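PDB 2R7M: 5-formaminoimidazole-4-carboxamide-1-(beta)-D-ribofuranosyl 5'-monophosphate synthetase from Methanocaldococcus jannaschii, which catalyses the ATP- and formate-dependent formylation of AICAR to FAICAR in purine biosynthesis, without using folates. Local coordinates for residues A[22-27]-A[44-49]; A[89-94]-A[110-115]; A[102-107]-A[117-122]; A[208-213]-A[224-229]. All blocks are in the same frame, centred on the assembly; numbering follows the deposited sequence.

In the fold
Interactions 1 and 2 lie side by side in the Rossmann-like region, their centres about 12 Å apart, and are tied directly by T23 OG1 and V90 O, 2.6 Å apart in a probable hydrogen bond. Interaction 3 continues the packing outward: its centre is about 10 Å from that of interaction 2, and M112 CE meets L119 CD1 at 3.7 Å. Interaction 4 belongs to the ATP-grasp part; F212 CZ touches F113 CZ of interaction 2 at 3.9 Å, while its nearest atoms are about 8 Å from interaction 1. Interactions 1, 2 and 4 converge on the same bound AMP, which lies among the AICAR-binding residues H27, S94 and N258.

Interaction 1: residues A[22-27]-A[44-49]; sequences ATLGSH and VCITMK. With AMP (adenosine monophosphate), chain F.
I46, V44 and A22 carry most of the packing between two neighbouring parallel strands, all on one face of the sheet, with L24 as the partner of I46. At chi1 -56° the CG2 of I46 stands anti to the backbone N and beside the carbonyl carbon, where L24 CD1 meets it at 3.8 Å, the two side chains crossing at about a right angle. Two residues earlier A22 CB and V44 CB are 3.7 Å apart, a small methyl against a beta-branched residue where the strands come close. The backbone ladder alternates in the parallel manner: T23 N donates to V44 O, I46 N to T23 O at 2.9 Å, and G25 N to I46 O. Glycine fits at 25 because a CB there would collide with C45 SG, which already lies 3.6 Å from G25 CA. Just beyond, one water joins G25 O to T47 OG1. The chain of 22-27 then leaves the sheet and presents the edge of the H27 ring to the nucleotide, NE2 being 3.4 Å from AMP O4'. Strands 20-24 and 43-47, linked through helix 29-38, form a beta-alpha-beta unit of the Rossmann-like kind, with a substrate-binding residue in the loop after its first strand.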
# COMPACT_ATOMS: atom_id res chain seq x y z
N ALA A 22 10.48 -4.26 24.38
CA ALA A 22 11.93 -4.20 24.53
C ALA A 22 12.60 -5.51 24.11
O ALA A 22 11.97 -6.57 24.11
CB ALA A 22 12.29 -3.86 25.97
N THR A 23 13.87 -5.42 23.74
CA THR A 23 14.67 -6.61 23.48
C THR A 23 16.14 -6.23 23.42
O THR A 23 16.49 -5.04 23.37
CB THR A 23 14.25 -7.35 22.17
OG1 THR A 23 14.59 -8.74 22.27
CG2 THR A 23 14.92 -6.75 20.95
N LEU A 24 17.00 -7.24 23.43
CA LEU A 24 18.43 -7.02 23.30
C LEU A 24 18.79 -6.83 21.83
O LEU A 24 18.31 -7.54 20.95
CB LEU A 24 19.20 -8.20 23.92
CG LEU A 24 20.72 -8.21 23.81
CD1 LEU A 24 21.30 -7.11 24.65
CD2 LEU A 24 21.28 -9.56 24.25
N GLY A 25 19.66 -5.87 21.57
CA GLY A 25 20.06 -5.57 20.21
C GLY A 25 20.98 -6.63 19.63
O GLY A 25 22.20 -6.46 19.60
N SER A 26 20.39 -7.73 19.17
CA SER A 26 21.12 -8.82 18.54
C SER A 26 20.16 -9.93 18.13
O SER A 26 18.96 -9.86 18.40
CB SER A 26 22.18 -9.39 19.50
OG SER A 26 22.89 -10.46 18.90
N HIS A 27 20.69 -10.95 17.47
CA HIS A 27 19.94 -12.16 17.15
C HIS A 27 18.82 -11.98 16.10
O HIS A 27 18.98 -12.37 14.94
CB HIS A 27 19.38 -12.81 18.42
CG HIS A 27 18.92 -14.22 18.22
ND1 HIS A 27 17.59 -14.54 18.07
CD2 HIS A 27 19.60 -15.39 18.15
CE1 HIS A 27 17.47 -15.85 17.92
NE2 HIS A 27 18.68 -16.39 17.96
N VAL A 44 12.22 -0.34 22.78
CA VAL A 44 13.44 -0.21 23.59
C VAL A 44 14.49 -1.24 23.18
O VAL A 44 14.24 -2.44 23.14
CB VAL A 44 13.13 -0.35 25.11
CG1 VAL A 44 14.41 -0.25 25.94
CG2 VAL A 44 12.10 0.70 25.55
N CYS A 45 15.69 -0.76 22.87
CA CYS A 45 16.77 -1.64 22.48
C CYS A 45 17.90 -1.63 23.51
O CYS A 45 18.54 -0.61 23.72
CB CYS A 45 17.33 -1.20 21.15
SG CYS A 45 18.51 -2.36 20.46
N ILE A 46 18.15 -2.77 24.15
CA ILE A 46 19.37 -2.91 24.94
C ILE A 46 20.57 -3.11 24.01
O ILE A 46 20.63 -4.08 23.25
CB ILE A 46 19.28 -4.05 25.96
CG1 ILE A 46 18.06 -3.85 26.86
CG2 ILE A 46 20.54 -4.09 26.80
CD1 ILE A 46 17.67 -5.06 27.65
N THR A 47 21.50 -2.16 24.04
CA THR A 47 22.67 -2.21 23.18
C THR A 47 23.95 -1.81 23.92
O THR A 47 23.94 -1.60 25.13
CB THR A 47 22.47 -1.32 21.95
OG1 THR A 47 23.56 -1.50 21.05
CG2 THR A 47 22.36 0.15 22.36
N MET A 48 25.07 -1.73 23.20
CA MET A 48 26.33 -1.28 23.79
C MET A 48 27.19 -0.62 22.74
O MET A 48 26.94 -0.76 21.55
CB MET A 48 27.08 -2.44 24.48
CG MET A 48 27.42 -3.63 23.58
SD MET A 48 28.44 -4.90 24.38
CE MET A 48 30.05 -4.09 24.33
N LYS A 49 28.20 0.12 23.19
CA LYS A 49 29.10 0.80 22.26
C LYS A 49 29.77 -0.24 21.38
O LYS A 49 30.11 -1.33 21.85
CB LYS A 49 30.15 1.62 23.02
CG LYS A 49 29.60 2.87 23.69
CD LYS A 49 30.72 3.82 24.08
CE LYS A 49 30.18 5.20 24.44
NZ LYS A 49 31.27 6.13 24.88
P AMP F . 24.69 -15.00 18.60
O1P AMP F . 25.90 -15.88 18.81
O2P AMP F . 24.47 -13.99 19.71
O3P AMP F . 24.58 -14.40 17.22
O5' AMP F . 23.41 -15.98 18.66
C5' AMP F . 23.14 -16.81 19.79
C4' AMP F . 22.72 -18.21 19.32
O4' AMP F . 21.51 -18.19 18.55
C3' AMP F . 23.77 -18.90 18.45
O3' AMP F . 24.58 -19.77 19.24
C2' AMP F . 22.99 -19.68 17.41
O2' AMP F . 22.81 -21.04 17.80
C1' AMP F . 21.62 -19.02 17.39
N9 AMP F . 21.52 -18.20 16.16
C8 AMP F . 21.91 -16.92 16.05
N7 AMP F . 21.69 -16.45 14.81
C5 AMP F . 21.14 -17.44 14.09
C6 AMP F . 20.67 -17.60 12.70
N6 AMP F . 20.75 -16.56 11.82
N1 AMP F . 20.17 -18.81 12.34
C2 AMP F . 20.10 -19.83 13.21
N3 AMP F . 20.52 -19.76 14.49
C4 AMP F . 21.04 -18.60 14.98
O HOH W 1 23.49 -3.79 19.91

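Interaction 2: residues A[89-94]-A[110-115]. With AMP (adenosine monophosphate), chain F.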
# COMPACT_ATOMS: atom_id res chain seq x y z
N VAL A 89 9.43 -7.50 27.50
CA VAL A 89 10.64 -7.99 26.84
C VAL A 89 10.35 -9.17 25.93
O VAL A 89 9.63 -10.09 26.32
CB VAL A 89 11.74 -8.36 27.86
CG1 VAL A 89 12.76 -9.31 27.24
CG2 VAL A 89 12.44 -7.10 28.37
N VAL A 90 10.88 -9.13 24.71
CA VAL A 90 10.76 -10.27 23.79
C VAL A 90 12.06 -11.06 23.81
O VAL A 90 13.12 -10.55 23.41
CB VAL A 90 10.34 -9.84 22.35
CG1 VAL A 90 10.45 -11.01 21.37
CG2 VAL A 90 8.90 -9.29 22.36
N PRO A 91 12.01 -12.30 24.32
CA PRO A 91 13.23 -13.07 24.47
C PRO A 91 13.71 -13.68 23.16
O PRO A 91 12.91 -13.96 22.25
CB PRO A 91 12.81 -14.18 25.44
CG PRO A 91 11.38 -14.40 25.16
CD PRO A 91 10.82 -13.04 24.77
N HIS A 92 15.01 -13.86 23.07
CA HIS A 92 15.60 -14.52 21.92
C HIS A 92 16.95 -15.15 22.28
O HIS A 92 17.48 -14.92 23.37
CB HIS A 92 15.71 -13.55 20.74
CG HIS A 92 16.55 -12.34 21.01
ND1 HIS A 92 17.84 -12.42 21.48
CD2 HIS A 92 16.30 -11.02 20.82
CE1 HIS A 92 18.35 -11.20 21.59
NE2 HIS A 92 17.44 -10.33 21.19
N GLY A 93 17.49 -15.95 21.37
CA GLY A 93 18.74 -16.68 21.60
C GLY A 93 19.82 -15.92 22.35
O GLY A 93 20.33 -16.40 23.36
N SER A 94 20.17 -14.73 21.85
CA SER A 94 21.25 -13.93 22.42
C SER A 94 20.93 -13.40 23.81
O SER A 94 21.82 -13.30 24.66
CB SER A 94 21.59 -12.75 21.51
OG SER A 94 22.47 -13.13 20.48
N VAL A 110 11.19 -8.71 34.84
CA VAL A 110 10.55 -7.88 33.83
C VAL A 110 9.61 -8.78 33.05
O VAL A 110 9.95 -9.92 32.76
CB VAL A 110 11.58 -7.28 32.87
CG1 VAL A 110 10.93 -6.22 31.97
CG2 VAL A 110 12.75 -6.67 33.64
N PRO A 111 8.38 -8.30 32.77
CA PRO A 111 7.44 -9.08 31.96
C PRO A 111 8.05 -9.52 30.63
O PRO A 111 8.83 -8.79 30.02
CB PRO A 111 6.29 -8.09 31.74
CG PRO A 111 6.34 -7.21 32.94
CD PRO A 111 7.80 -7.02 33.21
N MET A 112 7.69 -10.72 30.18
CA MET A 112 8.37 -11.35 29.06
C MET A 112 7.34 -12.04 28.20
O MET A 112 6.51 -12.78 28.71
CB MET A 112 9.39 -12.37 29.56
CG MET A 112 10.78 -12.23 28.97
SD MET A 112 11.90 -13.55 29.51
CE MET A 112 10.96 -14.98 28.96
N PHE A 113 7.39 -11.79 26.89
CA PHE A 113 6.51 -12.47 25.96
C PHE A 113 6.89 -13.96 25.85
O PHE A 113 8.06 -14.29 25.65
CB PHE A 113 6.56 -11.80 24.58
CG PHE A 113 5.64 -12.40 23.58
CD1 PHE A 113 4.29 -12.07 23.58
CD2 PHE A 113 6.11 -13.33 22.66
CE1 PHE A 113 3.44 -12.64 22.66
CE2 PHE A 113 5.25 -13.90 21.75
CZ PHE A 113 3.91 -13.55 21.74
N GLY A 114 5.90 -14.84 25.98
CA GLY A 114 6.12 -16.28 25.91
C GLY A 114 6.05 -17.00 27.26
O GLY A 114 5.89 -16.37 28.31
N ASN A 115 6.17 -18.33 27.21
CA ASN A 115 6.22 -19.18 28.40
C ASN A 115 7.65 -19.29 28.93
O ASN A 115 8.47 -20.01 28.37
CB ASN A 115 5.63 -20.57 28.08
CG ASN A 115 5.73 -21.53 29.26
OD1 ASN A 115 6.28 -21.20 30.31
ND2 ASN A 115 5.19 -22.74 29.08
P AMP F . 24.69 -15.00 18.60
O1P AMP F . 25.90 -15.88 18.81
O2P AMP F . 24.47 -13.99 19.71
O3P AMP F . 24.58 -14.40 17.22
O5' AMP F . 23.41 -15.98 18.66
C5' AMP F . 23.14 -16.81 19.79
C4' AMP F . 22.72 -18.21 19.32
O4' AMP F . 21.51 -18.19 18.55
C3' AMP F . 23.77 -18.90 18.45
O3' AMP F . 24.58 -19.77 19.24
C2' AMP F . 22.99 -19.68 17.41
O2' AMP F . 22.81 -21.04 17.80
C1' AMP F . 21.62 -19.02 17.39
N9 AMP F . 21.52 -18.20 16.16
C8 AMP F . 21.91 -16.92 16.05
N7 AMP F . 21.69 -16.45 14.81
C5 AMP F . 21.14 -17.44 14.09
C6 AMP F . 20.67 -17.60 12.70
N6 AMP F . 20.75 -16.56 11.82
N1 AMP F . 20.17 -18.81 12.34
C2 AMP F . 20.10 -19.83 13.21
N3 AMP F . 20.52 -19.76 14.49
C4 AMP F . 21.04 -18.60 14.98
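V89 and M112 join their backbones in a single bridge, a buried contact between the end of strand 87-89, an outermost strand of the parallel sheet, and the loop that leads from helix 101-106 to helix 120-123. Two main-chain bonds hold the loop there: V89 N donates to P111 O at 2.9 Å and nearly straight (171°), while F113 N donates to V89 O, also at 2.9 Å. Valine suits position 89 because its two methyls reach different partners: CG1 lies 3.9 Å from M112 CG, and CG2 lies 4.0 Å from V110 CG1, the two valines crossing at about a right angle. One residue on, V90 CG2 packs 4.1 Å from F113 CB, these side chains running side by side; the F113 ring continues to I343 and I347 of helix 339-353. P91 turns its ring to the loop. M112 is bent at its last torsion (chi3 57°), bringing CE to 3.9 Å from P91 CG, and P91 CD rests 3.2 Å from F113 O. Replacing P91 by a glycine would probably take away the ring that packs on M112 CE from this side and leave a gap beside F113 O. H92 is the N-cap residue of helix 93-99, whose S94 is an AICAR-binding residue next to the AMP phosphate. The chemistry implies a division of labour: main-chain bonds fix the alignment of strand and loop, apolar side chains fill the space between them, and the ligand-binding S94 follows three residues after P91.

Interaction 3: residues A[102-107]-A[117-122]; sequences DNVENS and RILRWE
E105 is buried between R117 and R120 and makes the dense part of this contact. Its side chain is bent at chi2 (-79°), which folds the carboxylate back among R117, L119 and R120. OE1 sits over one face of the R117 guanidinium, 3.3 Å from NH2 but well out of its plane, so the attraction is of charges alone, with no N-H aimed at it. R117 NH2 donates instead to E105 O, modelled so short that its exact length is doubtful. OE2 lies 3.6 Å from R120 CG, and E105 CG comes over a face of the R120 guanidinium. V104 CG1 and L119 CD1 pack at 4.2 Å; the L119 side chain is about 12 Å from the bound AMP. The other side is looser and reaches solvent at D102. There the extended R120 side chain carries NH1 to D102 OD1, a 2.9 Å salt bridge; the oxygen lies in the guanidinium plane, yet its own carboxylate is met from above. Arginine suits the place, having both an apolar stem and a charged end. A methionine in its place would probably leave the D102 carboxylate without its charged mate. D102-R120 thus bridges helix 101-106 to the weakly bonded helix 120-123, and E105-R117 ties the first helix to the turn before the second: two short helices packed across a non-helical connection.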
# COMPACT_ATOMS: atom_id res chain seq x y z
N ASP A 102 19.50 -19.11 34.11
CA ASP A 102 19.08 -19.18 35.50
C ASP A 102 18.57 -17.83 35.98
O ASP A 102 17.54 -17.74 36.64
CB ASP A 102 20.22 -19.67 36.40
CG ASP A 102 20.12 -21.15 36.71
OD1 ASP A 102 20.46 -21.97 35.83
OD2 ASP A 102 19.70 -21.49 37.84
N ASN A 103 19.31 -16.78 35.63
CA ASN A 103 18.88 -15.41 35.86
C ASN A 103 17.54 -15.13 35.19
O ASN A 103 16.70 -14.44 35.75
CB ASN A 103 19.93 -14.43 35.35
CG ASN A 103 21.23 -14.52 36.12
OD1 ASN A 103 21.29 -15.14 37.18
ND2 ASN A 103 22.27 -13.90 35.59
N VAL A 104 17.34 -15.67 33.99
CA VAL A 104 16.07 -15.51 33.29
C VAL A 104 14.93 -16.13 34.09
O VAL A 104 13.87 -15.52 34.23
CB VAL A 104 16.11 -16.13 31.86
CG1 VAL A 104 14.70 -16.17 31.26
CG2 VAL A 104 17.05 -15.35 30.95
N GLU A 105 15.16 -17.32 34.62
CA GLU A 105 14.08 -18.12 35.23
C GLU A 105 13.65 -17.67 36.63
O GLU A 105 12.54 -18.01 37.07
CB GLU A 105 14.46 -19.61 35.26
CG GLU A 105 14.76 -20.22 33.90
CD GLU A 105 13.51 -20.55 33.11
OE1 GLU A 105 12.43 -20.65 33.72
OE2 GLU A 105 13.60 -20.74 31.87
N ASN A 106 14.50 -16.93 37.34
CA ASN A 106 14.16 -16.51 38.71
C ASN A 106 14.82 -15.22 39.23
O ASN A 106 14.64 -14.85 40.39
CB ASN A 106 14.37 -17.66 39.70
CG ASN A 106 15.53 -18.55 39.34
OD1 ASN A 106 16.69 -18.11 39.29
ND2 ASN A 106 15.24 -19.82 39.08
N SER A 107 15.57 -14.53 38.38
CA SER A 107 16.24 -13.30 38.77
C SER A 107 15.91 -12.12 37.84
O SER A 107 16.33 -10.98 38.08
CB SER A 107 17.75 -13.54 38.86
OG SER A 107 18.50 -12.34 38.69
N ARG A 117 9.05 -20.71 31.55
CA ARG A 117 9.52 -22.02 32.01
C ARG A 117 10.09 -22.85 30.86
O ARG A 117 11.08 -23.57 31.04
CB ARG A 117 8.37 -22.80 32.67
CG ARG A 117 7.65 -22.11 33.83
CD ARG A 117 8.49 -22.00 35.10
NE ARG A 117 9.19 -20.71 35.17
CZ ARG A 117 10.09 -20.39 36.09
NH1 ARG A 117 10.42 -21.26 37.04
NH2 ARG A 117 10.67 -19.19 36.06
N ILE A 118 9.47 -22.75 29.68
CA ILE A 118 9.78 -23.64 28.57
C ILE A 118 11.09 -23.31 27.87
O ILE A 118 11.52 -24.04 26.98
CB ILE A 118 8.62 -23.72 27.55
CG1 ILE A 118 8.63 -25.09 26.85
CG2 ILE A 118 8.71 -22.58 26.52
CD1 ILE A 118 7.56 -25.25 25.81
N LEU A 119 11.73 -22.22 28.26
CA LEU A 119 13.02 -21.87 27.69
C LEU A 119 14.10 -22.85 28.16
O LEU A 119 15.16 -22.98 27.53
CB LEU A 119 13.39 -20.42 28.02
CG LEU A 119 12.46 -19.34 27.46
CD1 LEU A 119 12.86 -17.95 27.93
CD2 LEU A 119 12.40 -19.40 25.94
N ARG A 120 13.84 -23.54 29.27
CA ARG A 120 14.74 -24.56 29.78
C ARG A 120 14.69 -25.81 28.92
O ARG A 120 15.70 -26.50 28.75
CB ARG A 120 14.42 -24.92 31.23
CG ARG A 120 15.10 -24.04 32.24
CD ARG A 120 15.30 -24.77 33.56
NE ARG A 120 15.93 -23.89 34.54
CZ ARG A 120 17.20 -23.53 34.49
NH1 ARG A 120 17.70 -22.72 35.42
NH2 ARG A 120 17.98 -23.98 33.51
N TRP A 121 13.52 -26.11 28.39
CA TRP A 121 13.32 -27.30 27.59
C TRP A 121 14.01 -27.29 26.22
O TRP A 121 14.16 -28.33 25.59
CB TRP A 121 11.83 -27.59 27.43
CG TRP A 121 11.23 -28.19 28.66
CD1 TRP A 121 11.09 -27.59 29.88
CD2 TRP A 121 10.69 -29.51 28.79
NE1 TRP A 121 10.50 -28.46 30.76
CE2 TRP A 121 10.25 -29.65 30.12
CE3 TRP A 121 10.55 -30.59 27.91
CZ2 TRP A 121 9.66 -30.82 30.59
CZ3 TRP A 121 9.97 -31.75 28.38
CH2 TRP A 121 9.53 -31.86 29.71
N GLU A 122 14.44 -26.11 25.77
CA GLU A 122 15.17 -26.02 24.52
C GLU A 122 16.67 -26.05 24.80
O GLU A 122 17.47 -26.36 23.92
CB GLU A 122 14.80 -24.75 23.74
CG GLU A 122 15.42 -23.49 24.32
CD GLU A 122 15.24 -22.25 23.44
OE1 GLU A 122 15.62 -21.15 23.90
OE2 GLU A 122 14.72 -22.38 22.31

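Interaction 4: residues A[208-213]-A[224-229]. With AMP (adenosine monophosphate), chain F.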
# COMPACT_ATOMS: atom_id res chain seq x y z
N CYS A 208 14.09 -25.19 8.15
CA CYS A 208 13.83 -24.68 9.48
C CYS A 208 12.47 -24.00 9.45
O CYS A 208 12.30 -22.94 8.86
CB CYS A 208 14.94 -23.75 9.95
SG CYS A 208 16.61 -24.45 9.75
N ILE A 209 11.49 -24.64 10.07
CA ILE A 209 10.11 -24.21 9.96
C ILE A 209 9.72 -23.34 11.14
O ILE A 209 9.84 -23.73 12.29
CB ILE A 209 9.18 -25.42 9.78
CG1 ILE A 209 9.64 -26.21 8.55
CG2 ILE A 209 7.75 -24.97 9.58
CD1 ILE A 209 9.23 -27.65 8.57
N HIS A 210 9.29 -22.13 10.82
CA HIS A 210 8.95 -21.15 11.84
C HIS A 210 7.43 -21.11 12.05
O HIS A 210 6.66 -20.81 11.13
CB HIS A 210 9.51 -19.78 11.44
CG HIS A 210 10.99 -19.82 11.17
ND1 HIS A 210 11.92 -19.84 12.19
CD2 HIS A 210 11.69 -19.90 10.02
CE1 HIS A 210 13.13 -19.91 11.67
NE2 HIS A 210 13.02 -19.96 10.35
N TYR A 211 7.02 -21.44 13.27
CA TYR A 211 5.61 -21.44 13.63
C TYR A 211 5.31 -20.35 14.65
O TYR A 211 6.21 -19.85 15.33
CB TYR A 211 5.20 -22.77 14.28
CG TYR A 211 5.46 -24.05 13.51
CD1 TYR A 211 4.46 -24.66 12.80
CD2 TYR A 211 6.72 -24.67 13.57
CE1 TYR A 211 4.68 -25.85 12.13
CE2 TYR A 211 6.95 -25.86 12.90
CZ TYR A 211 5.94 -26.44 12.18
OH TYR A 211 6.15 -27.63 11.52
N PHE A 212 4.04 -19.99 14.76
CA PHE A 212 3.59 -19.11 15.83
C PHE A 212 2.34 -19.74 16.44
O PHE A 212 1.37 -20.03 15.74
CB PHE A 212 3.26 -17.72 15.29
CG PHE A 212 2.95 -16.70 16.36
CD1 PHE A 212 3.95 -15.92 16.89
CD2 PHE A 212 1.65 -16.52 16.83
CE1 PHE A 212 3.68 -14.98 17.87
CE2 PHE A 212 1.37 -15.57 17.81
CZ PHE A 212 2.39 -14.81 18.33
N TYR A 213 2.38 -19.99 17.75
CA TYR A 213 1.17 -20.44 18.43
C TYR A 213 0.49 -19.24 19.09
O TYR A 213 1.10 -18.53 19.89
CB TYR A 213 1.42 -21.54 19.47
CG TYR A 213 0.15 -21.86 20.22
CD1 TYR A 213 -0.84 -22.65 19.65
CD2 TYR A 213 -0.10 -21.32 21.47
CE1 TYR A 213 -2.03 -22.92 20.33
CE2 TYR A 213 -1.27 -21.58 22.15
CZ TYR A 213 -2.23 -22.37 21.58
OH TYR A 213 -3.41 -22.62 22.27
N GLY A 224 6.99 -18.94 8.15
CA GLY A 224 8.05 -19.03 7.15
C GLY A 224 9.03 -20.18 7.33
O GLY A 224 8.88 -21.00 8.24
N MET A 225 10.03 -20.23 6.45
CA MET A 225 11.03 -21.29 6.45
C MET A 225 12.33 -20.77 5.89
O MET A 225 12.32 -19.95 4.97
CB MET A 225 10.60 -22.45 5.55
CG MET A 225 9.34 -23.17 5.97
SD MET A 225 8.96 -24.44 4.76
CE MET A 225 7.42 -25.04 5.48
N ASP A 226 13.45 -21.26 6.44
CA ASP A 226 14.78 -21.02 5.91
C ASP A 226 15.64 -22.29 5.93
O ASP A 226 15.33 -23.27 6.61
CB ASP A 226 15.49 -19.93 6.72
CG ASP A 226 15.93 -20.41 8.11
OD1 ASP A 226 15.06 -20.56 8.99
OD2 ASP A 226 17.15 -20.61 8.34
N LYS A 227 16.74 -22.25 5.19
CA LYS A 227 17.80 -23.22 5.38
C LYS A 227 19.04 -22.50 5.91
O LYS A 227 19.31 -21.36 5.55
CB LYS A 227 18.09 -23.98 4.09
CG LYS A 227 18.84 -23.20 3.04
CD LYS A 227 19.10 -24.05 1.81
CE LYS A 227 20.46 -23.75 1.21
NZ LYS A 227 20.74 -24.54 -0.01
N ARG A 228 19.77 -23.17 6.79
CA ARG A 228 20.99 -22.62 7.36
C ARG A 228 22.09 -22.45 6.34
O ARG A 228 22.17 -23.19 5.35
CB ARG A 228 21.51 -23.52 8.49
CG ARG A 228 20.48 -23.89 9.53
CD ARG A 228 19.91 -22.65 10.19
NE ARG A 228 19.36 -22.94 11.50
CZ ARG A 228 18.26 -22.37 12.00
NH1 ARG A 228 17.58 -21.48 11.29
NH2 ARG A 228 17.84 -22.70 13.22
N TYR A 229 22.95 -21.47 6.59
CA TYR A 229 24.13 -21.22 5.78
C TYR A 229 25.27 -21.27 6.79
O TYR A 229 25.46 -20.34 7.58
CB TYR A 229 24.03 -19.85 5.12
CG TYR A 229 24.88 -19.66 3.90
CD1 TYR A 229 25.23 -20.73 3.09
CD2 TYR A 229 25.30 -18.39 3.52
CE1 TYR A 229 26.00 -20.55 1.96
CE2 TYR A 229 26.06 -18.20 2.39
CZ TYR A 229 26.41 -19.29 1.61
OH TYR A 229 27.18 -19.12 0.50
P AMP F . 24.69 -15.00 18.60
O1P AMP F . 25.90 -15.88 18.81
O2P AMP F . 24.47 -13.99 19.71
O3P AMP F . 24.58 -14.40 17.22
O5' AMP F . 23.41 -15.98 18.66
C5' AMP F . 23.14 -16.81 19.79
C4' AMP F . 22.72 -18.21 19.32
O4' AMP F . 21.51 -18.19 18.55
C3' AMP F . 23.77 -18.90 18.45
O3' AMP F . 24.58 -19.77 19.24
C2' AMP F . 22.99 -19.68 17.41
O2' AMP F . 22.81 -21.04 17.80
C1' AMP F . 21.62 -19.02 17.39
N9 AMP F . 21.52 -18.20 16.16
C8 AMP F . 21.91 -16.92 16.05
N7 AMP F . 21.69 -16.45 14.81
C5 AMP F . 21.14 -17.44 14.09
C6 AMP F . 20.67 -17.60 12.70
N6 AMP F . 20.75 -16.56 11.82
N1 AMP F . 20.17 -18.81 12.34
C2 AMP F . 20.10 -19.83 13.21
N3 AMP F . 20.52 -19.76 14.49
C4 AMP F . 21.04 -18.60 14.98
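H210 and D226 are brought together by their first torsions: the histidine holds CG anti to its carbonyl carbon (chi1 -55°), and the aspartate places CG between backbone N and carbonyl carbon (chi1 72°), swinging its carboxylate over to the other strand. The setting is an antiparallel beta hairpin of the ATP-grasp region, strands 205-214 and 219-230. H210 NE2 donates to D226 OD1 at 2.5 Å, met nearly along its C-O axis, with ring and carboxylate planes only 19° apart; this near-coplanar bond fixes the rotation of the imidazole. C208 and D226 form a hydrogen-bonded pair that bonds both ways, C208 N to D226 O at 2.8 Å and D226 N to C208 O at 3.2 Å. H210 and G224 are another, with H210 N donating to G224 O; the edge of the H210 ring meets the G224 backbone there, CD2 being 3.5 Å from the same oxygen. I209 and M225, between them, form a non-hydrogen-bonded pair on the other face, I209 CG1 lying 4.0 Å from M225 CE. D226 OD2 is also gripped, by N258 ND2 and by R228 NH1, which approaches at 3.1 Å on the syn lone pair in a salt bridge within the strand. R228 NH2 has a second carboxylate partner in D316, so its rotation is fixed by two acids. Arginine suits this position: its flat cation offers a face on which the C2 edge of the adenine stands. C208, small and polarisable, fits behind: its SG rests 3.3 Å above one guanidinium face toward the rim, while AMP C2 sits over the centre of the opposite face, 3.4 Å from R228 CZ.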